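Local atomic coordinates of glycoside hydrolase family protein (Novosphingobium sp. PP1Y, PDB entry 6Q2F), a protein that probably hydrolyses terminal alpha-L-rhamnosyl residues from rhamnose-containing glycosides, as a bacterial alpha-L-rhamnosidase of the glycoside hydrolases. Residues 790-794 / 818-822. Residues are numbered along the deposited sequence; the frame is centred on the assembly and turned at random.
Sequences KTIYL and TVVGK
Val820 and Tyr793 pair across two parallel strands, and CG1 of Val820 lies 3.9 Å from ring atom CD1 of Tyr793. Three backbone hydrogen bonds join the strands: Ile792 N to Thr818 O, Val820 N to Ile792 O, nearly linear at 177°, and Leu794 N to Val820 O. Beta-branched Val820 suits this tight centre: CG1 reaches the tyrosine ring, while CG2 packs 3.3 Å from Thr791 OG1. Threonine suits its place because OG1, anti to the backbone N (chi1 -174°), sits within hydrogen-bonding distance of two carbonyl oxygens, Thr818 O (2.9 Å) and Ile792 O (3.1 Å). Leu794, its CB directed at the other strand, lays CG and CD1 against Val819 CG1. At Gly821 any CB would strike Leu794 CB, and the backbone angles alone would jam it against the preceding carbonyl O. Tyrosine suits position 793 because its hydroxyl bonds Gln866 NE2, which also holds Leu794 O. Replacing Tyr793 by alanine is likely to leave a gap beside Val820 CG1 and Gln866 without the phenol. The looser end is wet: two waters bridge Lys790 O to Thr818, one at N and the other at OG1, while the lysine amine turns away to Asp780 and Glu779. These strands belong to a right-handed beta-alpha-beta crossover; its helix 803-814 packs on Ile792 and Val819, helix 868-874 covers Thr791, Tyr793 and Val820, and strands 734-737 and 860-863 continue the sheet on either side.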
loop_
_atom_site.group_PDB
_atom_site.type_symbol
_atom_site.label_atom_id
_atom_site.label_comp_id
_atom_site.label_asym_id
_atom_site.label_seq_id
_atom_site.Cartn_x
_atom_site.Cartn_y
_atom_site.Cartn_z
ATOM N N LYS A 790 3.505 -26.488 3.702
ATOM C CA LYS A 790 3.120 -27.794 3.184
ATOM C C LYS A 790 3.049 -27.810 1.667
ATOM O O LYS A 790 3.223 -28.873 1.063
ATOM C CB LYS A 790 1.756 -28.224 3.742
ATOM C CG LYS A 790 1.617 -28.085 5.237
ATOM C CD LYS A 790 2.642 -28.902 5.988
ATOM C CE LYS A 790 2.566 -30.381 5.662
ATOM N NZ LYS A 790 3.558 -31.133 6.495
ATOM N N THR A 791 2.789 -26.669 1.033
ATOM C CA THR A 791 2.577 -26.671 -0.407
ATOM C C THR A 791 2.743 -25.268 -0.970
ATOM O O THR A 791 2.627 -24.267 -0.253
ATOM C CB THR A 791 1.187 -27.197 -0.764
ATOM O OG1 THR A 791 1.077 -27.305 -2.184
ATOM C CG2 THR A 791 0.135 -26.218 -0.275
ATOM N N ILE A 792 3.023 -25.218 -2.266
ATOM C CA ILE A 792 2.942 -24.011 -3.070
ATOM C C ILE A 792 1.604 -24.055 -3.777
ATOM O O ILE A 792 1.214 -25.099 -4.307
ATOM C CB ILE A 792 4.091 -23.936 -4.097
ATOM C CG1 ILE A 792 5.419 -23.632 -3.406
ATOM C CG2 ILE A 792 3.790 -22.891 -5.168
ATOM C CD1 ILE A 792 6.638 -23.830 -4.304
ATOM N N TYR A 793 0.900 -22.938 -3.792
ATOM C CA TYR A 793 -0.336 -22.818 -4.550
ATOM C C TYR A 793 -0.100 -21.909 -5.750
ATOM O O TYR A 793 0.478 -20.832 -5.604
ATOM C CB TYR A 793 -1.455 -22.270 -3.669
ATOM C CG TYR A 793 -2.739 -22.109 -4.417
ATOM C CD1 TYR A 793 -3.577 -23.195 -4.628
ATOM C CD2 TYR A 793 -3.125 -20.866 -4.917
ATOM C CE1 TYR A 793 -4.766 -23.060 -5.325
ATOM C CE2 TYR A 793 -4.314 -20.722 -5.615
ATOM C CZ TYR A 793 -5.127 -21.823 -5.826
ATOM O OH TYR A 793 -6.304 -21.696 -6.530
ATOM N N LEU A 794 -0.541 -22.343 -6.933
ATOM C CA LEU A 794 -0.354 -21.540 -8.144
ATOM C C LEU A 794 -1.585 -20.667 -8.319
ATOM O O LEU A 794 -2.623 -21.130 -8.789
ATOM C CB LEU A 794 -0.114 -22.417 -9.367
ATOM C CG LEU A 794 1.092 -23.347 -9.245
ATOM C CD1 LEU A 794 1.261 -24.107 -10.527
ATOM C CD2 LEU A 794 2.360 -22.565 -8.917
ATOM N N THR A 818 5.166 -30.457 -2.572
ATOM C CA THR A 818 3.839 -30.527 -3.167
ATOM C C THR A 818 3.466 -29.185 -3.778
ATOM O O THR A 818 3.671 -28.134 -3.157
ATOM C CB THR A 818 2.800 -30.931 -2.114
ATOM O OG1 THR A 818 3.241 -32.128 -1.463
ATOM C CG2 THR A 818 1.437 -31.159 -2.747
ATOM N N VAL A 819 2.922 -29.224 -4.990
ATOM C CA VAL A 819 2.397 -28.047 -5.671
ATOM C C VAL A 819 0.924 -28.285 -5.949
ATOM O O VAL A 819 0.541 -29.352 -6.440
ATOM C CB VAL A 819 3.138 -27.743 -6.990
ATOM C CG1 VAL A 819 2.337 -26.754 -7.839
ATOM C CG2 VAL A 819 4.510 -27.215 -6.716
ATOM N N VAL A 820 0.099 -27.300 -5.606
ATOM C CA VAL A 820 -1.327 -27.313 -5.907
ATOM C C VAL A 820 -1.580 -26.249 -6.961
ATOM O O VAL A 820 -1.346 -25.056 -6.717
ATOM C CB VAL A 820 -2.169 -27.046 -4.654
ATOM C CG1 VAL A 820 -3.666 -27.040 -5.002
ATOM C CG2 VAL A 820 -1.828 -28.061 -3.588
ATOM N N GLY A 821 -2.067 -26.670 -8.115
ATOM C CA GLY A 821 -2.379 -25.730 -9.169
ATOM C C GLY A 821 -2.458 -26.419 -10.505
ATOM O O GLY A 821 -1.991 -27.541 -10.694
ATOM N N LYS A 822 -3.045 -25.712 -11.460
ATOM C CA LYS A 822 -3.163 -26.224 -12.809
ATOM C C LYS A 822 -1.983 -25.762 -13.654
ATOM O O LYS A 822 -1.313 -24.760 -13.355
ATOM C CB LYS A 822 -4.494 -25.799 -13.429
ATOM C CG LYS A 822 -5.664 -26.580 -12.826
ATOM C CD LYS A 822 -7.030 -26.100 -13.292
ATOM C CE LYS A 822 -8.125 -26.954 -12.658
ATOM N NZ LYS A 822 -9.496 -26.400 -12.880
HETATM O O HOH W 1 5.789 -28.909 -0.149
HETATM O O HOH W 2 3.773 -31.363 1.284
#